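Local coordinates for protein Xaa-Pro Dipeptidase (PDB 2QS8) that is probably a metal-dependent carboxypeptidase or dipeptidase of the amidohydrolase superfamily, with a TIM-barrel fold and methionine bound in its active site, at residues 326-329 and 330-333; 98-101 and 102-106; 334-337 and 338-341; 88-91 and 92-96; 285-288 and 289-292. All blocks are in the same frame, centred on the assembly; numbering follows the deposited sequence.

Interaction 1: 326-329 and 330-333; sequences GTDA and GVQK. With MET (methionine), chain D.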
loop_
_atom_site.group_PDB
_atom_site.type_symbol
_atom_site.label_atom_id
_atom_site.label_comp_id
_atom_site.label_asym_id
_atom_site.label_seq_id
_atom_site.Cartn_x
_atom_site.Cartn_y
_atom_site.Cartn_z
ATOM N N GLY A 326 8.694 0.465 36.575
ATOM C CA GLY A 326 9.045 1.273 35.417
ATOM C C GLY A 326 8.951 2.759 35.740
ATOM O O GLY A 326 7.933 3.214 36.249
ATOM N N THR A 327 9.980 3.522 35.399
ATOM C CA THR A 327 10.026 4.944 35.749
ATOM C C THR A 327 9.906 6.005 34.637
ATOM O O THR A 327 9.473 7.129 34.887
ATOM C CB THR A 327 11.337 5.237 36.492
ATOM O OG1 THR A 327 12.423 5.174 35.561
ATOM C CG2 THR A 327 11.583 4.174 37.574
ATOM N N ASP A 328 10.303 5.638 33.423
ATOM C CA ASP A 328 10.311 6.550 32.291
ATOM C C ASP A 328 11.453 7.548 32.511
ATOM O O ASP A 328 11.340 8.744 32.198
ATOM C CB ASP A 328 8.972 7.286 32.126
ATOM C CG ASP A 328 8.793 7.879 30.723
ATOM O OD1 ASP A 328 9.676 7.697 29.857
ATOM O OD2 ASP A 328 7.756 8.524 30.469
ATOM N N ALA A 329 12.541 7.038 33.080
ATOM C CA ALA A 329 13.749 7.823 33.302
ATOM C C ALA A 329 14.234 8.233 31.905
ATOM O O ALA A 329 14.389 7.395 31.018
ATOM C CB ALA A 329 14.800 6.978 34.002
ATOM N N GLY A 330 14.492 9.500 31.719
ATOM C CA GLY A 330 14.877 10.052 30.429
ATOM C C GLY A 330 14.027 11.306 30.298
ATOM O O GLY A 330 14.293 12.193 29.493
ATOM N N VAL A 331 13.001 11.318 31.121
ATOM C CA VAL A 331 12.160 12.423 31.365
ATOM C C VAL A 331 12.868 13.082 32.520
ATOM O O VAL A 331 13.521 14.105 32.370
ATOM C CB VAL A 331 10.718 11.989 31.742
ATOM C CG1 VAL A 331 9.893 13.194 32.129
ATOM C CG2 VAL A 331 10.081 11.238 30.580
ATOM N N GLN A 332 12.731 12.488 33.705
ATOM C CA GLN A 332 13.486 12.963 34.860
ATOM C C GLN A 332 14.907 12.474 34.690
ATOM O O GLN A 332 15.172 11.642 33.819
ATOM C CB GLN A 332 12.877 12.460 36.188
ATOM C CG GLN A 332 12.885 10.950 36.355
ATOM C CD GLN A 332 11.684 10.272 35.703
ATOM O OE1 GLN A 332 10.709 10.944 35.353
ATOM N NE2 GLN A 332 11.533 8.980 35.452
ATOM N N LYS A 333 15.829 12.965 35.507
ATOM C CA LYS A 333 17.231 12.556 35.401
ATOM C C LYS A 333 17.439 11.054 35.613
ATOM O O LYS A 333 16.737 10.427 36.408
ATOM C CB LYS A 333 18.076 13.313 36.423
ATOM C CG LYS A 333 18.240 14.805 36.176
ATOM C CD LYS A 333 19.424 15.074 35.260
ATOM C CE LYS A 333 20.197 16.322 35.680
ATOM N NZ LYS A 333 19.333 17.530 35.759
HETATM N N MET D . 6.718 10.157 28.211
HETATM C CA MET D . 5.277 10.218 28.598
HETATM C C MET D . 4.478 11.130 27.671
HETATM O O MET D . 3.247 10.943 27.589
HETATM C CB MET D . 5.149 10.727 30.032
HETATM C CG MET D . 3.729 10.757 30.528
HETATM S SD MET D . 3.669 11.139 32.243
HETATM C CE MET D . 4.361 9.651 32.907
HETATM O OXT MET D . 5.094 12.023 27.049
#
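Gln332 and Val331 fold back onto Thr327 and Asp328 in a buried loop at the active site of the amidohydrolase TIM barrel. Asp328 belongs to the magnesium site together with His69 and His71. Its OD2 also accepts a hydrogen bond from N of the bound methionine at 3.0 Å. The carboxylate reaches this place because CG lies anti to the backbone N (chi1 -161°). Val331 CG2 packs against the same carboxylate, 3.6 Å from Asp328 OD2. The loop closes behind it with a bond from Val331 N to Asp328 O. Further out, the Gln332 chain bends at chi2 and turns its amide toward the Thr327 carbonyl. NE2 donates to Thr327 O at 2.8 Å. The acceptor lies close to the amide plane, but NE2 sits above the Thr327 carbonyl plane. An alanine at Gln332 would leave Thr327 O without this donor and would probably let the loop behind Asp328 shift. Ala280 and Phe283 of helix 278-287 touch the Gln332 side chain. Gly330 has a positive phi, and a side chain there would strike Ala329 O. Thr327 OG1 bonds to Asp67 and also takes a weak bond from Ala329 N, at 3.1 Å.

Interaction 2: 98-101 and 102-106; sequences HAYV and TFKSG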
loop_
_atom_site.group_PDB
_atom_site.type_symbol
_atom_site.label_atom_id
_atom_site.label_comp_id
_atom_site.label_asym_id
_atom_site.label_seq_id
_atom_site.Cartn_x
_atom_site.Cartn_y
_atom_site.Cartn_z
ATOM N N HIS A 98 24.350 7.701 31.035
ATOM C CA HIS A 98 23.034 7.465 31.587
ATOM C C HIS A 98 22.921 6.020 32.058
ATOM O O HIS A 98 22.377 5.751 33.126
ATOM C CB HIS A 98 21.962 7.748 30.539
ATOM C CG HIS A 98 21.881 9.188 30.134
ATOM N ND1 HIS A 98 21.226 9.600 28.990
ATOM C CD2 HIS A 98 22.325 10.309 30.740
ATOM C CE1 HIS A 98 21.274 10.918 28.915
ATOM N NE2 HIS A 98 21.932 11.376 29.960
ATOM N N ALA A 99 23.444 5.101 31.258
ATOM C CA ALA A 99 23.378 3.688 31.588
ATOM C C ALA A 99 24.236 3.368 32.795
ATOM O O ALA A 99 23.823 2.632 33.681
ATOM C CB ALA A 99 23.831 2.851 30.400
ATOM N N TYR A 100 25.438 3.922 32.824
ATOM C CA TYR A 100 26.334 3.661 33.928
ATOM C C TYR A 100 25.799 4.147 35.284
ATOM O O TYR A 100 25.874 3.411 36.274
ATOM C CB TYR A 100 27.705 4.275 33.668
ATOM C CG TYR A 100 28.688 3.894 34.730
ATOM C CD1 TYR A 100 29.063 2.561 34.908
ATOM C CD2 TYR A 100 29.184 4.846 35.620
ATOM C CE1 TYR A 100 29.906 2.184 35.952
ATOM C CE2 TYR A 100 30.026 4.481 36.670
ATOM C CZ TYR A 100 30.381 3.150 36.829
ATOM O OH TYR A 100 31.211 2.787 37.862
ATOM N N VAL A 101 25.263 5.364 35.342
ATOM C CA VAL A 101 24.745 5.861 36.609
ATOM C C VAL A 101 23.521 5.068 37.068
ATOM O O VAL A 101 23.269 4.939 38.266
ATOM C CB VAL A 101 24.364 7.374 36.542
ATOM C CG1 VAL A 101 25.569 8.201 36.117
ATOM C CG2 VAL A 101 23.195 7.585 35.592
ATOM N N THR A 102 22.764 4.540 36.111
ATOM C CA THR A 102 21.574 3.766 36.425
ATOM C C THR A 102 21.998 2.415 36.984
ATOM O O THR A 102 21.403 1.894 37.926
ATOM C CB THR A 102 20.706 3.553 35.167
ATOM O OG1 THR A 102 20.245 4.821 34.672
ATOM C CG2 THR A 102 19.502 2.682 35.497
ATOM N N PHE A 103 23.045 1.872 36.383
ATOM C CA PHE A 103 23.611 0.590 36.760
ATOM C C PHE A 103 24.219 0.717 38.149
ATOM O O PHE A 103 23.983 -0.118 39.015
ATOM C CB PHE A 103 24.668 0.194 35.716
ATOM C CG PHE A 103 25.422 -1.066 36.039
ATOM C CD1 PHE A 103 24.758 -2.273 36.220
ATOM C CD2 PHE A 103 26.808 -1.049 36.123
ATOM C CE1 PHE A 103 25.468 -3.450 36.478
ATOM C CE2 PHE A 103 27.524 -2.217 36.378
ATOM C CZ PHE A 103 26.852 -3.420 36.558
ATOM N N LYS A 104 24.979 1.786 38.358
ATOM C CA LYS A 104 25.623 2.034 39.637
ATOM C C LYS A 104 24.619 2.277 40.762
ATOM O O LYS A 104 24.937 2.084 41.927
ATOM C CB LYS A 104 26.571 3.222 39.507
ATOM C CG LYS A 104 27.193 3.703 40.811
ATOM C CD LYS A 104 28.004 4.984 40.587
ATOM C CE LYS A 104 28.550 5.563 41.890
ATOM N NZ LYS A 104 29.277 6.859 41.666
ATOM N N SER A 105 23.406 2.695 40.425
ATOM C CA SER A 105 22.401 2.938 41.454
ATOM C C SER A 105 21.685 1.641 41.871
ATOM O O SER A 105 20.795 1.654 42.724
ATOM C CB SER A 105 21.379 3.972 40.973
ATOM O OG SER A 105 20.449 3.411 40.060
ATOM N N GLY A 106 22.076 0.525 41.262
ATOM C CA GLY A 106 21.459 -0.742 41.609
ATOM C C GLY A 106 20.641 -1.452 40.538
ATOM O O GLY A 106 20.220 -2.589 40.747
#
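Residues 98-101 and 102-104 are successive turns of helix 88-104, joined by regular backbone bonds. Phe103 N donates to Ala99 O at 2.9 Å, and Lys104 N to Tyr100 O at 2.8 Å. The pattern slackens at the end, where Ser105 N reaches Val101 O only weakly. Thr102 holds the preceding turn twice. Its N and its OG1 both donate to His98 O, from opposite faces of the carbonyl plane. The hydroxyl bond is the shorter, OG1 to His98 O 2.8 Å. OG1 can make it because it sits beside the backbone N (chi1 -63°). A valine in place of Thr102 would take away the hydroxyl donor and would probably leave His98 O with the backbone N-H of this residue as its main partner here. The helix ends in a Schellman motif at Gly106, whose positive phi leads the chain into strand 107-112 of the barrel. Ser105 OG turns back to Thr102 O at 2.8 Å. On another side, Tyr100 CD1 comes to 4.4 Å from Phe103 CD2, near the plane of the Phe103 ring at its edge. The Phe103 ring also meets Tyr410 edge-to-face. His98 stacks on His334, and its ND1 accepts from Gly73 N.

Interaction 3: 334-337 and 338-341; sequences HGTN and WKEF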
loop_
_atom_site.group_PDB
_atom_site.type_symbol
_atom_site.label_atom_id
_atom_site.label_comp_id
_atom_site.label_asym_id
_atom_site.label_seq_id
_atom_site.Cartn_x
_atom_site.Cartn_y
_atom_site.Cartn_z
ATOM N N HIS A 334 18.411 10.488 34.900
ATOM C CA HIS A 334 18.737 9.072 35.030
ATOM C C HIS A 334 19.477 8.923 36.345
ATOM O O HIS A 334 20.266 9.797 36.715
ATOM C CB HIS A 334 19.643 8.611 33.878
ATOM C CG HIS A 334 18.940 8.486 32.563
ATOM N ND1 HIS A 334 18.128 7.416 32.253
ATOM C CD2 HIS A 334 18.878 9.327 31.504
ATOM C CE1 HIS A 334 17.593 7.609 31.061
ATOM N NE2 HIS A 334 18.031 8.759 30.585
ATOM N N GLY A 335 19.231 7.827 37.052
ATOM C CA GLY A 335 19.894 7.624 38.326
ATOM C C GLY A 335 18.996 7.928 39.515
ATOM O O GLY A 335 19.335 7.625 40.661
ATOM N N THR A 336 17.846 8.531 39.256
ATOM C CA THR A 336 16.909 8.845 40.326
ATOM C C THR A 336 15.781 7.806 40.310
ATOM O O THR A 336 14.713 8.002 40.894
ATOM C CB THR A 336 16.312 10.260 40.138
ATOM O OG1 THR A 336 15.545 10.304 38.924
ATOM C CG2 THR A 336 17.445 11.302 40.084
ATOM N N ASN A 337 16.046 6.696 39.630
ATOM C CA ASN A 337 15.073 5.616 39.489
ATOM C C ASN A 337 14.460 5.184 40.823
ATOM O O ASN A 337 13.265 4.888 40.897
ATOM C CB ASN A 337 15.733 4.413 38.816
ATOM C CG ASN A 337 16.470 4.787 37.531
ATOM O OD1 ASN A 337 16.047 4.427 36.426
ATOM N ND2 ASN A 337 17.577 5.509 37.672
ATOM N N TRP A 338 15.276 5.171 41.874
ATOM C CA TRP A 338 14.817 4.749 43.199
ATOM C C TRP A 338 13.567 5.463 43.720
ATOM O O TRP A 338 12.765 4.856 44.445
ATOM C CB TRP A 338 15.941 4.899 44.224
ATOM C CG TRP A 338 16.385 6.317 44.421
ATOM C CD1 TRP A 338 17.337 6.986 43.712
ATOM C CD2 TRP A 338 15.866 7.251 45.374
ATOM N NE1 TRP A 338 17.450 8.278 44.164
ATOM C CE2 TRP A 338 16.561 8.467 45.188
ATOM C CE3 TRP A 338 14.891 7.174 46.376
ATOM C CZ2 TRP A 338 16.301 9.605 45.958
ATOM C CZ3 TRP A 338 14.631 8.304 47.143
ATOM C CH2 TRP A 338 15.338 9.505 46.931
ATOM N N LYS A 339 13.400 6.737 43.360
ATOM C CA LYS A 339 12.249 7.517 43.810
ATOM C C LYS A 339 10.921 6.845 43.470
ATOM O O LYS A 339 9.922 7.046 44.168
ATOM C CB LYS A 339 12.282 8.916 43.197
ATOM C CG LYS A 339 13.506 9.714 43.583
ATOM C CD LYS A 339 13.464 11.104 42.978
ATOM C CE LYS A 339 14.724 11.889 43.300
ATOM N NZ LYS A 339 14.625 13.275 42.764
ATOM N N GLU A 340 10.916 6.055 42.396
ATOM C CA GLU A 340 9.719 5.341 41.972
ATOM C C GLU A 340 9.197 4.427 43.095
ATOM O O GLU A 340 7.985 4.262 43.259
ATOM C CB GLU A 340 10.025 4.517 40.716
ATOM C CG GLU A 340 8.841 3.785 40.076
ATOM C CD GLU A 340 7.801 4.717 39.457
ATOM O OE1 GLU A 340 8.075 5.931 39.324
ATOM O OE2 GLU A 340 6.705 4.225 39.096
ATOM N N PHE A 341 10.116 3.831 43.855
ATOM C CA PHE A 341 9.757 2.955 44.969
ATOM C C PHE A 341 8.980 3.746 46.014
ATOM O O PHE A 341 7.917 3.323 46.472
ATOM C CB PHE A 341 11.004 2.365 45.636
ATOM C CG PHE A 341 11.685 1.296 44.836
ATOM C CD1 PHE A 341 11.003 0.150 44.454
ATOM C CD2 PHE A 341 13.014 1.440 44.461
ATOM C CE1 PHE A 341 11.639 -0.827 43.703
ATOM C CE2 PHE A 341 13.657 0.468 43.711
ATOM C CZ PHE A 341 12.971 -0.666 43.331
HETATM O O HOH W 1 17.820 4.725 41.398
#
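Backbone hydrogen bonds make the turn between Thr336 and Lys339. Lys339 N donates to Thr336 O at 3.1 Å, and Glu340 N to Asn337 O at 3.0 Å. Both donors stand above the carbonyl planes, and each donor is three residues beyond its acceptor. Phe341 N to Trp338 O repeats this spacing. One water adds to the polar contacts. It accepts from Trp338 N at 2.6 Å and gives a weak bond to Gly335 O. It lies at the edge of the indole, in the ring plane. Packing contacts gather round this indole. Trp338 CG sits between its backbone N and carbonyl carbon (chi1 63°), which lays the indole back over the preceding loop. Thr336 O lies over one face of the ring. Gly335 O approaches the ring edge, 3.7 Å from Trp338 CD1. The Lys339 methylenes add apolar contacts. Lys339 CG lies over the centre of a face of the Trp338 indole, 3.5 Å above the plane. Beyond CG the lysine chain runs extended, and Lys339 CE reaches Thr336 CB at 3.9 Å. The polar ends of Glu340 and Thr336 have partners beyond the turn. Glu340 is held by Ser279 OG and Ile278 N, and Thr336 OG1 bonds to Lys333 O. His334 NE2 bonds to Gln74 O. The arrangement is a loop-to-helix junction in the amidohydrolase TIM barrel, where the loop that follows the metal ligand Asp328 winds into helix 339-346.

Interaction 4: 88-91 and 92-96; sequences REMQ and AILAT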
loop_
_atom_site.group_PDB
_atom_site.type_symbol
_atom_site.label_atom_id
_atom_site.label_comp_id
_atom_site.label_asym_id
_atom_site.label_seq_id
_atom_site.Cartn_x
_atom_site.Cartn_y
_atom_site.Cartn_z
ATOM N N ARG A 88 22.993 12.117 16.519
ATOM C CA ARG A 88 22.833 10.741 16.971
ATOM C C ARG A 88 24.059 10.338 17.790
ATOM O O ARG A 88 23.943 9.637 18.798
ATOM C CB ARG A 88 22.653 9.784 15.786
ATOM C CG ARG A 88 21.337 9.963 15.053
ATOM C CD ARG A 88 20.986 8.719 14.282
ATOM N NE ARG A 88 21.772 8.579 13.066
ATOM C CZ ARG A 88 22.047 7.413 12.491
ATOM N NH1 ARG A 88 21.605 6.286 13.031
ATOM N NH2 ARG A 88 22.744 7.377 11.365
ATOM N N GLU A 89 25.228 10.791 17.352
ATOM C CA GLU A 89 26.456 10.500 18.070
ATOM C C GLU A 89 26.383 11.052 19.507
ATOM O O GLU A 89 26.867 10.413 20.437
ATOM C CB GLU A 89 27.660 11.102 17.348
ATOM C CG GLU A 89 28.025 10.428 16.022
ATOM C CD GLU A 89 27.103 10.795 14.859
ATOM O OE1 GLU A 89 26.086 11.491 15.062
ATOM O OE2 GLU A 89 27.406 10.374 13.726
HETATM N N MSE A 90 25.789 12.235 19.686
HETATM C CA MSE A 90 25.670 12.820 21.028
HETATM C C MSE A 90 24.723 11.980 21.903
HETATM O O MSE A 90 24.990 11.776 23.078
HETATM C CB MSE A 90 25.161 14.267 20.953
HETATM C CG MSE A 90 24.974 14.945 22.307
HETATM SE SE MSE A 90 26.744 15.161 23.167
HETATM C CE MSE A 90 27.491 16.719 22.202
ATOM N N GLN A 91 23.629 11.494 21.321
ATOM C CA GLN A 91 22.679 10.666 22.056
ATOM C C GLN A 91 23.387 9.420 22.596
ATOM O O GLN A 91 23.234 9.054 23.756
ATOM C CB GLN A 91 21.519 10.240 21.151
ATOM C CG GLN A 91 20.686 11.398 20.637
ATOM C CD GLN A 91 19.786 11.025 19.461
ATOM O OE1 GLN A 91 19.391 11.889 18.684
ATOM N NE2 GLN A 91 19.456 9.754 19.333
ATOM N N ALA A 92 24.175 8.786 21.733
ATOM C CA ALA A 92 24.914 7.586 22.105
ATOM C C ALA A 92 25.937 7.866 23.203
ATOM O O ALA A 92 26.044 7.107 24.165
ATOM C CB ALA A 92 25.602 6.989 20.879
ATOM N N ILE A 93 26.684 8.951 23.045
ATOM C CA ILE A 93 27.694 9.359 24.018
ATOM C C ILE A 93 27.046 9.578 25.378
ATOM O O ILE A 93 27.523 9.071 26.385
ATOM C CB ILE A 93 28.414 10.643 23.549
ATOM C CG1 ILE A 93 29.324 10.283 22.375
ATOM C CG2 ILE A 93 29.232 11.260 24.675
ATOM C CD1 ILE A 93 29.864 11.465 21.629
ATOM N N LEU A 94 25.948 10.322 25.404
ATOM C CA LEU A 94 25.242 10.575 26.651
ATOM C C LEU A 94 24.633 9.284 27.233
ATOM O O LEU A 94 24.530 9.118 28.450
ATOM C CB LEU A 94 24.139 11.607 26.422
ATOM C CG LEU A 94 24.552 13.017 25.970
ATOM C CD1 LEU A 94 23.298 13.847 25.713
ATOM C CD2 LEU A 94 25.442 13.677 27.031
ATOM N N ALA A 95 24.238 8.371 26.354
ATOM C CA ALA A 95 23.639 7.123 26.796
ATOM C C ALA A 95 24.634 6.297 27.610
ATOM O O ALA A 95 24.244 5.659 28.583
ATOM C CB ALA A 95 23.133 6.329 25.603
ATOM N N THR A 96 25.909 6.314 27.225
ATOM C CA THR A 96 26.893 5.545 27.982
ATOM C C THR A 96 26.865 5.974 29.448
ATOM O O THR A 96 26.869 5.122 30.326
ATOM C CB THR A 96 28.339 5.708 27.435
ATOM O OG1 THR A 96 28.771 7.063 27.581
ATOM C CG2 THR A 96 28.400 5.292 25.962
#
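Met90 and Leu94 meet in a surface contact between successive turns at the start of helix 88-104. Met90, modelled as selenomethionine, lies on an exposed side of the helix. Its CG comes to 4.0 Å from Leu94 CD1, and SE lies 4.2 Å from Leu94 CG. The two side chains meet at a slant. Met90 CG is anti to the backbone N (chi1 179°), and the chain then bends at chi2 and chi3, which brings SE near Leu94 CG. Leu94 CG also rests on the helix itself, 3.2 Å from Met90 O. Ile93 does the same one residue earlier, with CG1 3.1 Å from Glu89 O. Four regular alpha-helical bonds link the turns. Leu94 N to Met90 O, at 2.9 Å, is close to straight, with an N-H...O angle of 169°. Ala92 N to Arg88 O and Ile93 N to Glu89 O are similar. Ala95 N to Gln91 O is more bent, at 139°. This helix leads into strand 107-112 of the TIM barrel. Gln91 and the buried Ala95 pack on Val119 of helix 119-128. Ala95 also touches Leu123 and Phe72. Farther along, Thr96 OG1 donates to Ile93 O at 2.6 Å. At the other end, Arg88 forms a salt bridge with Asp160 of the second subunit and packs on Val159 of that subunit.

Interaction 5: 285-288 and 289-292; sequences AEKS and KIDN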
loop_
_atom_site.group_PDB
_atom_site.type_symbol
_atom_site.label_atom_id
_atom_site.label_comp_id
_atom_site.label_asym_id
_atom_site.label_seq_id
_atom_site.Cartn_x
_atom_site.Cartn_y
_atom_site.Cartn_z
ATOM N N ALA A 285 3.961 17.120 36.061
ATOM C CA ALA A 285 3.012 17.910 36.827
ATOM C C ALA A 285 3.673 19.142 37.429
ATOM O O ALA A 285 3.284 20.259 37.173
ATOM C CB ALA A 285 2.377 17.063 37.917
ATOM N N GLU A 286 4.721 18.868 38.204
ATOM C CA GLU A 286 5.491 19.918 38.854
ATOM C C GLU A 286 5.999 20.931 37.835
ATOM O O GLU A 286 5.844 22.138 38.022
ATOM C CB GLU A 286 6.677 19.303 39.600
ATOM C CG GLU A 286 7.523 20.296 40.385
ATOM C CD GLU A 286 8.937 19.783 40.656
ATOM O OE1 GLU A 286 9.083 18.601 41.053
ATOM O OE2 GLU A 286 9.901 20.562 40.477
ATOM N N LYS A 287 6.592 20.437 36.753
ATOM C CA LYS A 287 7.146 21.309 35.725
ATOM C C LYS A 287 6.095 22.106 34.966
ATOM O O LYS A 287 6.390 23.183 34.461
ATOM C CB LYS A 287 7.998 20.499 34.740
ATOM C CG LYS A 287 9.167 19.756 35.391
ATOM C CD LYS A 287 10.117 20.711 36.084
ATOM C CE LYS A 287 11.314 19.977 36.658
ATOM N NZ LYS A 287 12.252 20.900 37.352
ATOM N N SER A 288 4.871 21.587 34.899
ATOM C CA SER A 288 3.799 22.273 34.188
ATOM C C SER A 288 3.408 23.592 34.860
ATOM O O SER A 288 2.683 24.400 34.279
ATOM C CB SER A 288 2.568 21.375 34.081
ATOM O OG SER A 288 1.936 21.254 35.338
ATOM N N LYS A 289 3.882 23.806 36.082
ATOM C CA LYS A 289 3.570 25.035 36.809
ATOM C C LYS A 289 4.562 26.146 36.467
ATOM O O LYS A 289 4.342 27.308 36.800
ATOM C CB LYS A 289 3.600 24.785 38.316
ATOM C CG LYS A 289 2.669 23.690 38.798
ATOM C CD LYS A 289 2.882 23.418 40.280
ATOM C CE LYS A 289 2.027 22.254 40.766
ATOM N NZ LYS A 289 2.326 21.880 42.182
ATOM N N ILE A 290 5.662 25.776 35.817
ATOM C CA ILE A 290 6.691 26.732 35.427
ATOM C C ILE A 290 6.415 27.252 34.022
ATOM O O ILE A 290 6.343 26.473 33.072
ATOM C CB ILE A 290 8.069 26.077 35.432
ATOM C CG1 ILE A 290 8.331 25.443 36.802
ATOM C CG2 ILE A 290 9.132 27.110 35.070
ATOM C CD1 ILE A 290 9.616 24.647 36.881
ATOM N N ASP A 291 6.263 28.566 33.887
ATOM C CA ASP A 291 5.996 29.142 32.575
ATOM C C ASP A 291 7.135 28.858 31.591
ATOM O O ASP A 291 8.313 28.904 31.951
ATOM C CB ASP A 291 5.774 30.663 32.666
ATOM C CG ASP A 291 4.531 31.046 33.476
ATOM O OD1 ASP A 291 3.513 30.311 33.433
ATOM O OD2 ASP A 291 4.570 32.103 34.145
ATOM N N ASN A 292 6.756 28.539 30.354
ATOM C CA ASN A 292 7.696 28.268 29.267
ATOM C C ASN A 292 8.690 27.141 29.498
ATOM O O ASN A 292 9.753 27.110 28.870
ATOM C CB ASN A 292 8.460 29.547 28.904
ATOM C CG ASN A 292 7.534 30.677 28.475
ATOM O OD1 ASN A 292 6.775 30.538 27.518
ATOM N ND2 ASN A 292 7.595 31.798 29.188
#
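The Lys287 and Ile290 side chains run next to each other in one direction, across a type I beta turn from Lys287 to Ile290 at the C-terminal end of helix 278-287 of the TIM barrel. Lys287 CD touches Ile290 CD1 at 4.0 Å. The lysine chain bends at chi2 (-60°), which brings its methylene groups alongside the isoleucine. Its far end then runs on to a long salt bridge, Lys287 NZ to Glu286 OE2 3.9 Å. The Lys287 side chain also touches Phe293 and Phe294 in the loop beyond. Lys289 is turned differently. Its CG stands beside the backbone N (chi1 -57°), and the rest of the chain is extended. It runs back over the end of the helix, with Lys289 CG 3.6 Å from Glu286 O. The backbone underneath carries the turn. Ile290 N donates to Lys287 O at 3.0 Å and closes it. Lys289 N donates to Glu286 O at 3.2 Å. Both donors stand well above the carbonyl planes, unlike the bonds of a regular helix. Outside the turn, Arg299 at the start of helix 299-319 binds Ser288 O and forms a salt bridge with Asp291. Ser288 packs on Ala303 of the same helix, and Ala285 on Pro307. Ser288 turns its side chain back along the helix, and its OG donates to Ala285 O at 2.5 Å, a doubtfully short length.

How the interactions relate
Interaction 1 is the buried one, and it alone holds a metal ligand. Interaction 3, partly buried, continues its chain and touches it, with Thr327 CG2 against Glu340 CB. Interactions 2 and 4 share helix 88-104. The 98-106 end is also partly buried and packs on interaction 3, while the 88-96 end lies on the surface and reaches a second subunit. Interaction 5, also at the surface, ends a helix whose earlier residues line the methionine pocket. Near the metal, a side-chain amide braces the backbone. The helix contacts rest mainly on backbone bonds, with a threonine hydroxyl added in interaction 2. Interactions 3 and 5 rest on turns closed by bonds from the third residue on, beside lysine methylenes.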